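Side-chain contacts in Alpha/beta hydrolase fold protein (Chitinophaga pinensis, PDB 4PW0), which is of unknown specific function but has the alpha/beta hydrolase fold and probably hydrolyses a substrate through a Ser-His-Asp triad: residues A27-G32 with Y185-D190; C41-T46 with D50-L55; K62-I67 with Y278-Y283; S78-D83 with S196-G201; L178-R183 with S264-P269. All coordinates share one frame; numbering follows the deposited sequence.

Contact 1: residues A27-G32 with Y185-D190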
# COMPACT_ATOMS: atom_id res chain seq x y z
N ALA A 27 -21.81 17.38 18.07
CA ALA A 27 -20.72 17.12 18.97
C ALA A 27 -19.44 16.76 18.17
O ALA A 27 -19.49 15.98 17.20
CB ALA A 27 -21.07 15.98 19.92
N TYR A 28 -18.31 17.32 18.58
CA TYR A 28 -17.07 17.09 17.88
C TYR A 28 -15.88 17.31 18.79
O TYR A 28 -16.01 17.85 19.90
CB TYR A 28 -16.97 17.99 16.65
CG TYR A 28 -16.75 19.46 16.96
CD1 TYR A 28 -17.82 20.28 17.30
CD2 TYR A 28 -15.48 20.02 16.91
CE1 TYR A 28 -17.61 21.64 17.55
CE2 TYR A 28 -15.27 21.35 17.19
CZ TYR A 28 -16.35 22.15 17.49
OH TYR A 28 -16.11 23.49 17.77
N ARG A 29 -14.75 16.87 18.32
CA ARG A 29 -13.45 17.14 18.94
C ARG A 29 -12.44 17.56 17.91
O ARG A 29 -12.47 17.13 16.75
CB ARG A 29 -12.95 15.96 19.77
CG ARG A 29 -13.92 15.41 20.77
CD ARG A 29 -13.36 14.31 21.64
NE ARG A 29 -14.37 13.66 22.43
CZ ARG A 29 -14.43 12.37 22.72
NH1 ARG A 29 -13.51 11.52 22.24
NH2 ARG A 29 -15.43 11.93 23.44
N SER A 30 -11.53 18.43 18.32
CA SER A 30 -10.46 18.91 17.48
C SER A 30 -9.14 18.53 18.14
O SER A 30 -8.89 18.86 19.32
CB SER A 30 -10.55 20.42 17.25
OG SER A 30 -9.56 20.87 16.36
N LEU A 31 -8.35 17.76 17.41
CA LEU A 31 -7.07 17.30 17.88
C LEU A 31 -5.95 17.95 17.15
O LEU A 31 -6.06 18.34 15.98
CB LEU A 31 -6.92 15.78 17.72
CG LEU A 31 -7.67 14.90 18.71
CD1 LEU A 31 -9.16 15.07 18.73
CD2 LEU A 31 -7.32 13.43 18.44
N GLY A 32 -4.82 18.04 17.85
CA GLY A 32 -3.65 18.69 17.26
C GLY A 32 -3.76 20.21 17.30
O GLY A 32 -4.74 20.79 17.78
N TYR A 185 -10.21 1.87 25.53
CA TYR A 185 -10.36 2.12 26.98
C TYR A 185 -9.66 3.40 27.46
O TYR A 185 -9.90 3.87 28.61
CB TYR A 185 -9.92 0.91 27.76
CG TYR A 185 -10.35 0.68 29.24
CD1 TYR A 185 -11.69 0.54 29.58
CD2 TYR A 185 -9.40 0.49 30.24
CE1 TYR A 185 -12.07 0.25 30.90
CE2 TYR A 185 -9.77 0.20 31.55
CZ TYR A 185 -11.09 0.12 31.88
OH TYR A 185 -11.48 -0.19 33.20
N GLU A 186 -8.75 3.89 26.66
CA GLU A 186 -7.87 4.97 27.04
C GLU A 186 -8.61 6.25 27.36
O GLU A 186 -8.16 6.98 28.28
CB GLU A 186 -6.80 5.24 25.99
CG GLU A 186 -5.68 6.12 26.56
CD GLU A 186 -5.10 7.11 25.63
OE1 GLU A 186 -5.71 7.42 24.61
OE2 GLU A 186 -4.02 7.60 25.93
N ARG A 187 -9.72 6.53 26.66
CA ARG A 187 -10.51 7.72 26.94
C ARG A 187 -11.25 7.44 28.21
O ARG A 187 -12.25 6.68 28.23
CB ARG A 187 -11.48 8.05 25.78
CG ARG A 187 -12.40 9.24 25.94
CD ARG A 187 -11.83 10.55 25.44
NE ARG A 187 -12.71 11.67 25.77
CZ ARG A 187 -12.47 12.91 25.37
NH1 ARG A 187 -11.40 13.21 24.66
NH2 ARG A 187 -13.33 13.85 25.69
N THR A 188 -10.83 8.15 29.27
CA THR A 188 -11.43 7.92 30.59
C THR A 188 -12.52 8.92 30.96
O THR A 188 -13.44 8.64 31.72
CB THR A 188 -10.37 8.01 31.68
OG1 THR A 188 -9.76 9.31 31.67
CG2 THR A 188 -9.32 6.96 31.48
N THR A 189 -12.41 10.11 30.41
CA THR A 189 -13.14 11.24 30.87
C THR A 189 -13.94 11.92 29.75
O THR A 189 -13.40 12.05 28.62
CB THR A 189 -12.11 12.19 31.49
OG1 THR A 189 -11.37 11.45 32.49
CG2 THR A 189 -12.77 13.37 32.09
N ASP A 190 -15.15 12.39 30.01
CA ASP A 190 -15.94 13.16 29.01
C ASP A 190 -16.13 12.31 27.76
O ASP A 190 -15.83 12.72 26.65
CB ASP A 190 -15.20 14.48 28.69
CG ASP A 190 -15.96 15.47 27.78
OD1 ASP A 190 -17.20 15.46 27.77
OD2 ASP A 190 -15.24 16.34 27.11

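Contact 2: residues C41-T46 with D50-L55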
# COMPACT_ATOMS: atom_id res chain seq x y z
N CYS A 41 -12.71 13.52 9.74
CA CYS A 41 -12.86 12.08 9.86
C CYS A 41 -14.31 11.68 9.98
O CYS A 41 -15.08 12.30 10.73
CB CYS A 41 -12.06 11.55 11.07
SG CYS A 41 -10.31 11.90 10.97
N PHE A 42 -14.68 10.62 9.28
CA PHE A 42 -16.06 10.15 9.16
C PHE A 42 -16.15 8.70 9.62
O PHE A 42 -15.45 7.84 9.09
CB PHE A 42 -16.58 10.27 7.72
CG PHE A 42 -16.56 11.69 7.19
CD1 PHE A 42 -15.38 12.27 6.77
CD2 PHE A 42 -17.74 12.41 7.07
CE1 PHE A 42 -15.35 13.57 6.26
CE2 PHE A 42 -17.71 13.71 6.57
CZ PHE A 42 -16.52 14.29 6.19
N GLN A 43 -16.98 8.48 10.61
CA GLN A 43 -16.96 7.24 11.41
C GLN A 43 -17.71 6.05 10.81
O GLN A 43 -18.55 6.19 9.91
CB GLN A 43 -17.48 7.59 12.82
CG GLN A 43 -17.34 6.56 13.93
CD GLN A 43 -15.94 6.06 14.14
OE1 GLN A 43 -15.29 5.46 13.25
NE2 GLN A 43 -15.39 6.37 15.33
N HIS A 44 -17.41 4.86 11.34
CA HIS A 44 -18.08 3.62 10.96
C HIS A 44 -19.46 3.41 11.52
O HIS A 44 -19.91 4.18 12.37
CB HIS A 44 -17.18 2.44 11.38
CG HIS A 44 -17.13 2.15 12.86
ND1 HIS A 44 -18.12 1.47 13.52
CD2 HIS A 44 -16.16 2.36 13.78
CE1 HIS A 44 -17.79 1.33 14.80
NE2 HIS A 44 -16.60 1.82 14.97
N PHE A 45 -20.10 2.29 11.12
CA PHE A 45 -21.48 1.88 11.58
C PHE A 45 -21.55 1.67 13.08
O PHE A 45 -20.86 0.85 13.62
CB PHE A 45 -21.86 0.56 10.89
CG PHE A 45 -23.16 -0.08 11.33
CD1 PHE A 45 -24.36 0.60 11.28
CD2 PHE A 45 -23.19 -1.38 11.74
CE1 PHE A 45 -25.53 -0.03 11.67
CE2 PHE A 45 -24.35 -2.01 12.16
CZ PHE A 45 -25.55 -1.33 12.11
N THR A 46 -22.42 2.43 13.72
CA THR A 46 -22.65 2.48 15.18
C THR A 46 -21.56 3.23 15.94
O THR A 46 -21.72 3.42 17.15
CB THR A 46 -22.90 1.14 15.88
OG1 THR A 46 -21.65 0.47 16.15
CG2 THR A 46 -23.83 0.27 15.11
N ASP A 50 -15.70 7.96 20.55
CA ASP A 50 -14.86 7.09 21.35
C ASP A 50 -14.46 5.76 20.64
O ASP A 50 -13.72 4.94 21.20
CB ASP A 50 -15.58 6.78 22.69
CG ASP A 50 -15.85 8.03 23.54
OD1 ASP A 50 -15.05 9.02 23.51
OD2 ASP A 50 -16.92 7.95 24.22
N ASN A 51 -15.00 5.56 19.43
CA ASN A 51 -14.61 4.38 18.62
C ASN A 51 -13.43 4.65 17.73
O ASN A 51 -12.89 3.74 17.09
CB ASN A 51 -15.80 3.91 17.81
CG ASN A 51 -16.87 3.30 18.70
OD1 ASN A 51 -17.84 3.95 19.12
ND2 ASN A 51 -16.65 2.02 19.06
N TRP A 52 -12.97 5.92 17.64
CA TRP A 52 -11.73 6.22 16.96
C TRP A 52 -10.53 5.68 17.75
O TRP A 52 -10.48 5.83 18.97
CB TRP A 52 -11.56 7.72 16.70
CG TRP A 52 -12.50 8.26 15.67
CD1 TRP A 52 -13.62 9.04 15.90
CD2 TRP A 52 -12.44 8.05 14.27
NE1 TRP A 52 -14.27 9.30 14.72
CE2 TRP A 52 -13.54 8.73 13.70
CE3 TRP A 52 -11.55 7.37 13.42
CZ2 TRP A 52 -13.82 8.69 12.33
CZ3 TRP A 52 -11.81 7.36 12.07
CH2 TRP A 52 -12.94 8.01 11.53
N ASP A 53 -9.57 5.12 17.04
CA ASP A 53 -8.37 4.55 17.65
C ASP A 53 -7.45 5.71 18.01
O ASP A 53 -7.02 6.46 17.13
CB ASP A 53 -7.71 3.66 16.61
CG ASP A 53 -6.51 2.90 17.11
OD1 ASP A 53 -5.95 3.21 18.21
OD2 ASP A 53 -6.13 1.95 16.36
N PRO A 54 -7.15 5.86 19.33
CA PRO A 54 -6.24 6.94 19.70
C PRO A 54 -4.86 6.88 19.05
O PRO A 54 -4.28 7.93 18.77
CB PRO A 54 -6.09 6.78 21.23
CG PRO A 54 -6.49 5.41 21.54
CD PRO A 54 -7.51 5.00 20.48
N LEU A 55 -4.36 5.69 18.71
CA LEU A 55 -3.09 5.68 17.99
C LEU A 55 -3.17 6.37 16.65
O LEU A 55 -2.23 7.01 16.19
CB LEU A 55 -2.57 4.26 17.78
CG LEU A 55 -1.76 3.65 18.88
CD1 LEU A 55 -1.27 2.27 18.54
CD2 LEU A 55 -0.58 4.53 19.26
O HOH W 1 -15.85 11.42 13.07
O HOH W 2 -12.83 4.29 13.89
O HOH W 3 -15.22 0.45 17.06

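Contact 3: residues K62-I67 with Y278-Y283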
# COMPACT_ATOMS: atom_id res chain seq x y z
N LYS A 62 -0.46 14.80 14.86
CA LYS A 62 0.87 15.39 15.00
C LYS A 62 1.20 16.38 13.88
O LYS A 62 1.95 17.35 14.08
CB LYS A 62 1.95 14.31 15.07
CG LYS A 62 1.86 13.44 16.29
CD LYS A 62 1.94 14.26 17.57
CE LYS A 62 1.97 13.40 18.82
NZ LYS A 62 0.63 12.80 19.07
N GLY A 63 0.65 16.15 12.72
CA GLY A 63 0.99 16.91 11.55
C GLY A 63 -0.09 17.76 10.93
O GLY A 63 0.16 18.38 9.91
N ARG A 64 -1.28 17.76 11.53
CA ARG A 64 -2.41 18.54 11.05
C ARG A 64 -3.47 18.58 12.12
O ARG A 64 -3.51 17.74 13.02
CB ARG A 64 -3.00 17.94 9.75
CG ARG A 64 -3.75 16.63 9.97
CD ARG A 64 -3.38 15.56 8.98
NE ARG A 64 -2.07 15.01 9.22
CZ ARG A 64 -0.99 15.17 8.43
NH1 ARG A 64 -1.10 15.83 7.29
NH2 ARG A 64 0.17 14.67 8.79
N GLN A 65 -4.38 19.54 11.97
CA GLN A 65 -5.57 19.57 12.80
C GLN A 65 -6.47 18.41 12.33
O GLN A 65 -6.67 18.28 11.11
CB GLN A 65 -6.29 20.90 12.61
CG GLN A 65 -7.51 21.08 13.51
CD GLN A 65 -8.20 22.40 13.25
OE1 GLN A 65 -7.76 23.19 12.42
NE2 GLN A 65 -9.26 22.65 13.99
N LEU A 66 -7.04 17.70 13.27
CA LEU A 66 -7.91 16.57 12.97
C LEU A 66 -9.23 16.78 13.67
O LEU A 66 -9.27 17.03 14.89
CB LEU A 66 -7.21 15.31 13.43
CG LEU A 66 -7.72 13.97 13.00
CD1 LEU A 66 -6.69 12.86 12.94
CD2 LEU A 66 -8.75 13.58 14.05
N ILE A 67 -10.33 16.69 12.93
CA ILE A 67 -11.66 16.84 13.47
C ILE A 67 -12.36 15.48 13.40
O ILE A 67 -12.44 14.87 12.33
CB ILE A 67 -12.49 17.87 12.66
CG1 ILE A 67 -11.82 19.26 12.65
CG2 ILE A 67 -13.93 17.92 13.15
CD1 ILE A 67 -11.89 19.94 13.96
N TYR A 278 2.39 10.19 5.06
CA TYR A 278 3.05 10.48 3.83
C TYR A 278 2.09 10.95 2.74
O TYR A 278 2.32 11.93 2.00
CB TYR A 278 3.91 9.28 3.32
CG TYR A 278 4.62 9.62 2.05
CD1 TYR A 278 5.86 10.29 2.07
CD2 TYR A 278 4.03 9.41 0.82
CE1 TYR A 278 6.44 10.67 0.89
CE2 TYR A 278 4.61 9.84 -0.36
CZ TYR A 278 5.84 10.47 -0.30
OH TYR A 278 6.40 10.93 -1.48
N PHE A 279 0.99 10.20 2.59
CA PHE A 279 0.01 10.53 1.60
C PHE A 279 -0.46 11.99 1.75
O PHE A 279 -0.46 12.73 0.79
CB PHE A 279 -1.16 9.56 1.70
CG PHE A 279 -2.34 9.93 0.84
CD1 PHE A 279 -2.29 9.80 -0.55
CD2 PHE A 279 -3.51 10.38 1.41
CE1 PHE A 279 -3.39 10.11 -1.34
CE2 PHE A 279 -4.62 10.70 0.63
CZ PHE A 279 -4.55 10.56 -0.73
N LEU A 280 -0.84 12.37 2.96
CA LEU A 280 -1.36 13.73 3.17
C LEU A 280 -0.29 14.80 3.04
O LEU A 280 -0.57 15.85 2.45
CB LEU A 280 -2.02 13.83 4.52
CG LEU A 280 -3.29 12.99 4.69
CD1 LEU A 280 -3.78 13.13 6.11
CD2 LEU A 280 -4.38 13.38 3.69
N ASP A 281 0.91 14.52 3.53
CA ASP A 281 1.93 15.57 3.54
C ASP A 281 2.65 15.71 2.22
O ASP A 281 3.08 16.82 1.89
CB ASP A 281 2.88 15.38 4.71
CG ASP A 281 2.19 15.60 6.03
OD1 ASP A 281 1.15 16.28 6.04
OD2 ASP A 281 2.69 15.09 7.06
N SER A 282 2.74 14.61 1.44
CA SER A 282 3.65 14.60 0.33
C SER A 282 3.17 14.11 -1.02
O SER A 282 3.76 14.49 -2.03
CB SER A 282 4.87 13.78 0.75
OG SER A 282 5.59 14.36 1.83
N TYR A 283 2.16 13.24 -1.08
CA TYR A 283 1.80 12.68 -2.36
C TYR A 283 1.16 13.71 -3.30
O TYR A 283 0.23 14.44 -2.85
CB TYR A 283 0.86 11.47 -2.17
CG TYR A 283 0.44 10.90 -3.49
CD1 TYR A 283 1.32 10.15 -4.26
CD2 TYR A 283 -0.84 11.12 -4.00
CE1 TYR A 283 0.95 9.69 -5.49
CE2 TYR A 283 -1.22 10.65 -5.24
CZ TYR A 283 -0.33 9.94 -6.00
OH TYR A 283 -0.64 9.48 -7.26
OXT TYR A 283 1.53 13.83 -4.49

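Contact 4: residues S78-D83 with S196-G201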
# COMPACT_ATOMS: atom_id res chain seq x y z
N SER A 78 -27.43 15.95 18.45
CA SER A 78 -28.88 15.87 18.53
C SER A 78 -29.53 15.51 17.18
O SER A 78 -28.84 15.44 16.14
CB SER A 78 -29.46 17.22 19.05
OG SER A 78 -29.42 18.21 18.04
N GLY A 79 -30.84 15.35 17.23
CA GLY A 79 -31.63 15.18 16.05
C GLY A 79 -31.82 13.73 15.62
O GLY A 79 -31.53 12.79 16.37
N THR A 80 -32.33 13.59 14.41
CA THR A 80 -32.76 12.33 13.81
C THR A 80 -31.75 11.98 12.73
O THR A 80 -31.47 12.77 11.85
CB THR A 80 -34.13 12.53 13.16
OG1 THR A 80 -35.08 12.85 14.17
CG2 THR A 80 -34.63 11.27 12.49
N THR A 81 -31.13 10.81 12.84
CA THR A 81 -30.21 10.36 11.80
C THR A 81 -31.02 10.02 10.54
O THR A 81 -31.98 9.27 10.63
CB THR A 81 -29.48 9.10 12.30
OG1 THR A 81 -28.81 9.37 13.53
CG2 THR A 81 -28.50 8.55 11.25
N PRO A 82 -30.61 10.57 9.38
CA PRO A 82 -31.37 10.22 8.15
C PRO A 82 -31.00 8.83 7.61
O PRO A 82 -30.01 8.25 8.06
CB PRO A 82 -30.93 11.29 7.17
CG PRO A 82 -29.51 11.59 7.59
CD PRO A 82 -29.48 11.47 9.08
N ASP A 83 -31.81 8.32 6.69
CA ASP A 83 -31.72 6.92 6.29
C ASP A 83 -30.87 6.65 5.05
O ASP A 83 -30.94 5.57 4.48
CB ASP A 83 -33.13 6.31 6.14
CG ASP A 83 -33.87 6.79 4.93
OD1 ASP A 83 -33.36 7.63 4.18
OD2 ASP A 83 -35.03 6.31 4.73
N SER A 196 -27.19 5.33 19.82
CA SER A 196 -28.71 5.38 19.91
C SER A 196 -29.36 4.41 18.93
O SER A 196 -28.92 4.25 17.79
CB SER A 196 -29.44 6.78 19.79
OG SER A 196 -29.52 7.20 18.43
N ALA A 197 -30.46 3.82 19.37
CA ALA A 197 -31.17 2.86 18.54
C ALA A 197 -31.61 3.50 17.25
O ALA A 197 -31.47 2.88 16.17
CB ALA A 197 -32.37 2.34 19.31
N GLN A 198 -32.14 4.71 17.29
CA GLN A 198 -32.60 5.35 16.06
C GLN A 198 -31.46 5.51 15.05
O GLN A 198 -31.62 5.26 13.86
CB GLN A 198 -33.26 6.69 16.36
CG GLN A 198 -33.96 7.31 15.16
CD GLN A 198 -33.02 8.04 14.19
OE1 GLN A 198 -32.03 8.64 14.55
NE2 GLN A 198 -33.41 8.02 12.91
N ALA A 199 -30.29 5.95 15.53
CA ALA A 199 -29.15 6.12 14.64
C ALA A 199 -28.72 4.80 14.03
O ALA A 199 -28.40 4.75 12.83
CB ALA A 199 -28.00 6.76 15.41
N ILE A 200 -28.70 3.75 14.82
CA ILE A 200 -28.27 2.43 14.33
C ILE A 200 -29.22 1.97 13.22
O ILE A 200 -28.77 1.52 12.17
CB ILE A 200 -28.16 1.38 15.45
CG1 ILE A 200 -27.14 1.82 16.50
CG2 ILE A 200 -27.81 0.01 14.88
CD1 ILE A 200 -27.21 1.01 17.77
N GLY A 201 -30.55 2.10 13.43
CA GLY A 201 -31.49 1.67 12.39
C GLY A 201 -31.37 2.48 11.11
O GLY A 201 -31.41 1.91 10.01
O HOH W 4 -31.24 9.72 16.80

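Contact 5: residues L178-R183 with S264-P269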
# COMPACT_ATOMS: atom_id res chain seq x y z
N LEU A 178 -8.01 -7.67 20.47
CA LEU A 178 -8.01 -7.40 21.90
C LEU A 178 -7.18 -6.15 22.19
O LEU A 178 -7.60 -5.32 23.03
CB LEU A 178 -7.46 -8.60 22.67
CG LEU A 178 -8.26 -9.90 22.60
CD1 LEU A 178 -7.61 -10.90 23.56
CD2 LEU A 178 -9.73 -9.66 22.96
N ALA A 179 -6.03 -5.96 21.53
CA ALA A 179 -5.26 -4.74 21.73
C ALA A 179 -6.06 -3.50 21.38
O ALA A 179 -6.00 -2.49 22.08
CB ALA A 179 -3.96 -4.77 20.96
N THR A 180 -6.84 -3.56 20.30
CA THR A 180 -7.68 -2.42 19.92
C THR A 180 -8.72 -2.09 20.98
O THR A 180 -8.91 -0.92 21.33
CB THR A 180 -8.37 -2.67 18.59
OG1 THR A 180 -7.40 -3.03 17.58
CG2 THR A 180 -9.11 -1.45 18.12
N LEU A 181 -9.35 -3.12 21.53
CA LEU A 181 -10.31 -2.90 22.63
C LEU A 181 -9.67 -2.17 23.77
O LEU A 181 -10.26 -1.24 24.32
CB LEU A 181 -10.83 -4.22 23.14
CG LEU A 181 -11.82 -4.81 22.23
CD1 LEU A 181 -12.19 -6.20 22.75
CD2 LEU A 181 -13.09 -3.94 22.08
N GLY A 182 -8.42 -2.53 24.11
CA GLY A 182 -7.76 -1.82 25.19
C GLY A 182 -7.46 -0.38 24.81
O GLY A 182 -7.56 0.51 25.64
N ARG A 183 -7.05 -0.12 23.56
CA ARG A 183 -6.80 1.24 23.15
C ARG A 183 -8.09 2.07 23.28
O ARG A 183 -7.99 3.25 23.65
CB ARG A 183 -6.23 1.31 21.76
CG ARG A 183 -4.84 0.69 21.65
CD ARG A 183 -4.00 1.14 20.49
NE ARG A 183 -4.68 0.89 19.23
CZ ARG A 183 -4.74 -0.29 18.62
NH1 ARG A 183 -4.17 -1.36 19.14
NH2 ARG A 183 -5.45 -0.38 17.49
N SER A 264 -9.08 -3.36 9.37
CA SER A 264 -7.68 -3.36 8.98
C SER A 264 -6.79 -2.34 9.71
O SER A 264 -5.71 -2.66 10.22
CB SER A 264 -7.57 -3.13 7.45
OG SER A 264 -8.07 -1.86 7.08
N PHE A 265 -7.22 -1.08 9.73
CA PHE A 265 -6.39 -0.04 10.32
C PHE A 265 -6.31 -0.12 11.85
O PHE A 265 -5.35 0.35 12.43
CB PHE A 265 -6.69 1.38 9.81
CG PHE A 265 -7.96 2.05 10.25
CD1 PHE A 265 -9.02 1.44 10.86
CD2 PHE A 265 -8.07 3.43 10.00
CE1 PHE A 265 -10.18 2.13 11.24
CE2 PHE A 265 -9.22 4.11 10.37
CZ PHE A 265 -10.25 3.48 11.00
N TYR A 266 -7.28 -0.78 12.50
CA TYR A 266 -7.17 -1.10 13.92
C TYR A 266 -6.14 -2.18 14.14
O TYR A 266 -5.46 -2.22 15.18
CB TYR A 266 -8.47 -1.62 14.45
CG TYR A 266 -9.64 -0.70 14.59
CD1 TYR A 266 -9.50 0.56 15.17
CD2 TYR A 266 -10.91 -1.16 14.37
CE1 TYR A 266 -10.62 1.33 15.46
CE2 TYR A 266 -12.03 -0.40 14.61
CZ TYR A 266 -11.88 0.86 15.19
OH TYR A 266 -13.02 1.59 15.47
N GLN A 267 -6.01 -3.09 13.17
CA GLN A 267 -5.04 -4.17 13.30
C GLN A 267 -3.62 -3.68 13.18
O GLN A 267 -2.72 -4.19 13.88
CB GLN A 267 -5.34 -5.28 12.30
CG GLN A 267 -4.42 -6.48 12.48
CD GLN A 267 -5.01 -7.76 11.90
OE1 GLN A 267 -6.22 -7.95 11.87
NE2 GLN A 267 -4.15 -8.63 11.42
N TYR A 268 -3.37 -2.70 12.29
CA TYR A 268 -2.05 -2.18 12.03
C TYR A 268 -2.08 -0.63 12.07
O TYR A 268 -1.87 0.04 11.06
CB TYR A 268 -1.53 -2.64 10.67
CG TYR A 268 -1.49 -4.16 10.52
CD1 TYR A 268 -0.56 -4.93 11.20
CD2 TYR A 268 -2.36 -4.79 9.67
CE1 TYR A 268 -0.55 -6.31 11.05
CE2 TYR A 268 -2.35 -6.17 9.48
CZ TYR A 268 -1.43 -6.94 10.15
OH TYR A 268 -1.38 -8.32 10.01
N PRO A 269 -2.35 -0.06 13.24
CA PRO A 269 -2.54 1.37 13.31
C PRO A 269 -1.28 2.18 13.01
O PRO A 269 -1.38 3.27 12.43
CB PRO A 269 -3.03 1.58 14.76
CG PRO A 269 -2.41 0.43 15.53
CD PRO A 269 -2.55 -0.73 14.54
O HOH W 5 -4.16 -3.63 17.20

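Contact 1: residues A27-G32 with Y185-D190
Arg29 and Arg187 meet face on, one guanidinium lying flat over the other with the CZ atoms of the two residues 3.3 Å apart and the planes only 3° from parallel. The side chains arrive from opposite directions. Arg29 leaves strand 24-31 with CG anti to its carbonyl carbon (chi1 -51°) and runs extended from CG to NE, which carries its guanidinium out to the loop; Arg187 bends at chi2 (91°), and this turn brings its flat group over that of Arg29. The closeness of two like charges is probably made tolerable by the carboxylates and carbonyls around them. Arg187 NH2 donates to Asp190 O at 2.9 Å, nearly in its own guanidinium plane though from above the carbonyl plane, and forms a longer salt bridge with Asp190 OD2, which also accepts from Thr16 N, while NH1 reaches the carbonyls of His11 and Ala14. Arg29 has its own counter-ion in Asp50 and a further acceptor in Thr16 OG1. A leucine at Arg187 would probably leave the Arg29 face without its flat partner and the His11, Ala14 and Asp190 carbonyls short of a donor. This is a stacked arginine pair, here joining a strand of the alpha/beta hydrolase sheet to the loop after helix 171-184.

Contact 2: residues C41-T46 with D50-L55
Trp52 is sandwiched between side chains of the segment 41-46, at the start of the beta-alpha-beta unit formed by strand 39-42, helix 54-61 and strand 66-69. On one face lies Cys41, whose CB makes a CH-pi contact 4.0 Å from the centroid of the Trp52 six-membered ring, with SG farther above it. Over the opposite face the Gln43 amide stacks at 19° to the indole, Gln43 NE2 sitting 3.2 Å from Trp52 NE1; both are donors, so the contact is amide-on-ring packing. Gln43 has CG anti to the backbone N (chi1 -170°) and then bends at chi2, which lays the amide across the ring. Glutamine suits the place because its two ends are used separately: OE1 takes the His44 N-H on a lone pair at 2.9 Å, and NE2 donates to Thr48 O. Next to it, His44 NE2 comes within 3.6 Å of Asn51 CB, their planes steeply inclined at 77°. Farther out, His44 touches Ser110 of the probable catalytic triad, and Asp53 caps helix 54-61 by accepting from Leu55 N. Water completes the link: one molecule donates to Cys41 O at 2.6 Å and weakly accepts from Trp52 NE1 at 3.1 Å.

Contact 3: residues K62-I67 with Y278-Y283
The guanidinium of Arg64 presents its edge to the carboxylate of Asp281, so the two flat groups meet end-on, their planes 27° apart, while Leu280 CB approaches Arg64 NH1 obliquely. Each terminal nitrogen takes one oxygen: Arg64 NH1 donates to Asp281 OD1 at 2.6 Å with an N-H...O angle of 167°, and Arg64 NH2 to Asp281 OD2 at 3.1 Å, almost straight. Both oxygens are met on their syn side, somewhat out of the carboxylate plane but close to the guanidinium plane, and in the aspartate conformer described here, one of two, this two-point grip holds both groups in rotation. Arg64 reaches the helix by a folded path, CG lying between the backbone N and carbonyl carbon (chi1 71°) and the chain bending again at chi2 and chi3. Its NE donates to Leu60 O at the end of helix 54-61, leaving the terminal nitrogens for the aspartate. The aliphatic part is useful too, since Arg64 CD packs on Leu280 CD1 at 3.8 Å. A methionine in place of Arg64 would probably leave the Asp281 carboxylate without its counter-charge and Leu60 O without this donor. The bidentate salt bridge ties the turn entering strand 66-69 to the C-terminal helix 269-282, which flanks the alpha/beta hydrolase sheet.

Contact 4: residues S78-D83 with S196-G201
Gln198 points its amide at the backbone of Thr81 and uses both ends of it, as if it were a peptide group of a neighbouring strand. Gln198 OE1 accepts from Thr81 N at 2.9 Å, the donor tilted 23° from the carbonyl plane, and Gln198 NE2 donates to Thr81 O at 3.0 Å along a nearly straight bond of 170°. This second bond lies within the Gln198 amide plane and falls on a lone pair of the carbonyl. With CG anti to the backbone N (chi1 -171°), the glutamine leaves the helix toward the loop, and a bend at chi2 turns the amide to face Thr81. Glutamine fits because its amide supplies a donor and an acceptor side by side, matching the N-H and C=O of one residue.

The methyl of Thr80 crosses the end of Gln198 at about a right angle, CG2 lying 3.5 Å from NE2. Thr81 points toward the helix, and its OG1 packs 3.3 Å from Ala199 CB; the small alanine lets the loop come close, while the Thr81 hydroxyl finds its polar partner in Lys72 O. At the N-cap, Ser196 OG, in the conformer described, accepts from Ala199 N at 3.3 Å. Two-point recognition of a backbone by a glutamine amide thus joins the first turn of helix 197-212 to the loop that leads from strand 66-69 to helix 85-98 of this alpha/beta hydrolase.

Contact 5: residues L178-R183 with S264-P269
Tyr266, in the short helix 264-267 that follows the probable catalytic His262 of this alpha/beta hydrolase fold, carries most of the contact with helix 171-184. Thr180 CG2 sits over its ring, 3.9 Å from the centroid, in a CH-pi contact; the methyl is anti to the backbone N of Thr180, and the threonine's branching places it there while OG1 turns to Lys176 O. The Tyr266 hydroxyl itself bonds Asn51 O. The Tyr266 backbone carbonyl accepts from the other helix: Arg183 NH2 donates to Tyr266 O at 3.0 Å, in the carbonyl plane and on a lone pair. Three residues on, Pro269 begins the next helix and lays CG over one guanidinium face of Arg183, 3.7 Å from NH2, the opposite face being covered by Thr180 CA. Arginine suits this place because its flat group also meets Asp53 in a salt bridge. A water also links Arg183 to Tyr266, accepting from Arg183 NH1 at 3.0 Å and donating to Tyr266 O at 2.8 Å.

How the contacts relate
Contact 2 is the hub, about 6 Å between its centre and that of the chain, and it borders the probable active site; Tyr266 of contact 5 lies near the triad residues without touching them. Contacts 1 and 5 lie about 11 Å from contact 2, centre to centre, and each is tied to it by a salt bridge: Arg29 NH2 to Asp50 OD1 at 2.9 Å, and Asp53 OD2 to Arg183 NH2 at 2.7 Å. Contact 3 reaches it through the sheet, Cys41 N lying 2.9 Å from Ile67 O, and meets contact 1 where strand 66-69 pairs with strand 24-31. Contact 4 packs on contact 2 through Phe45, Thr46 and Ile200, and lies about 31 Å from contact 3 between centres, across the chain's middle.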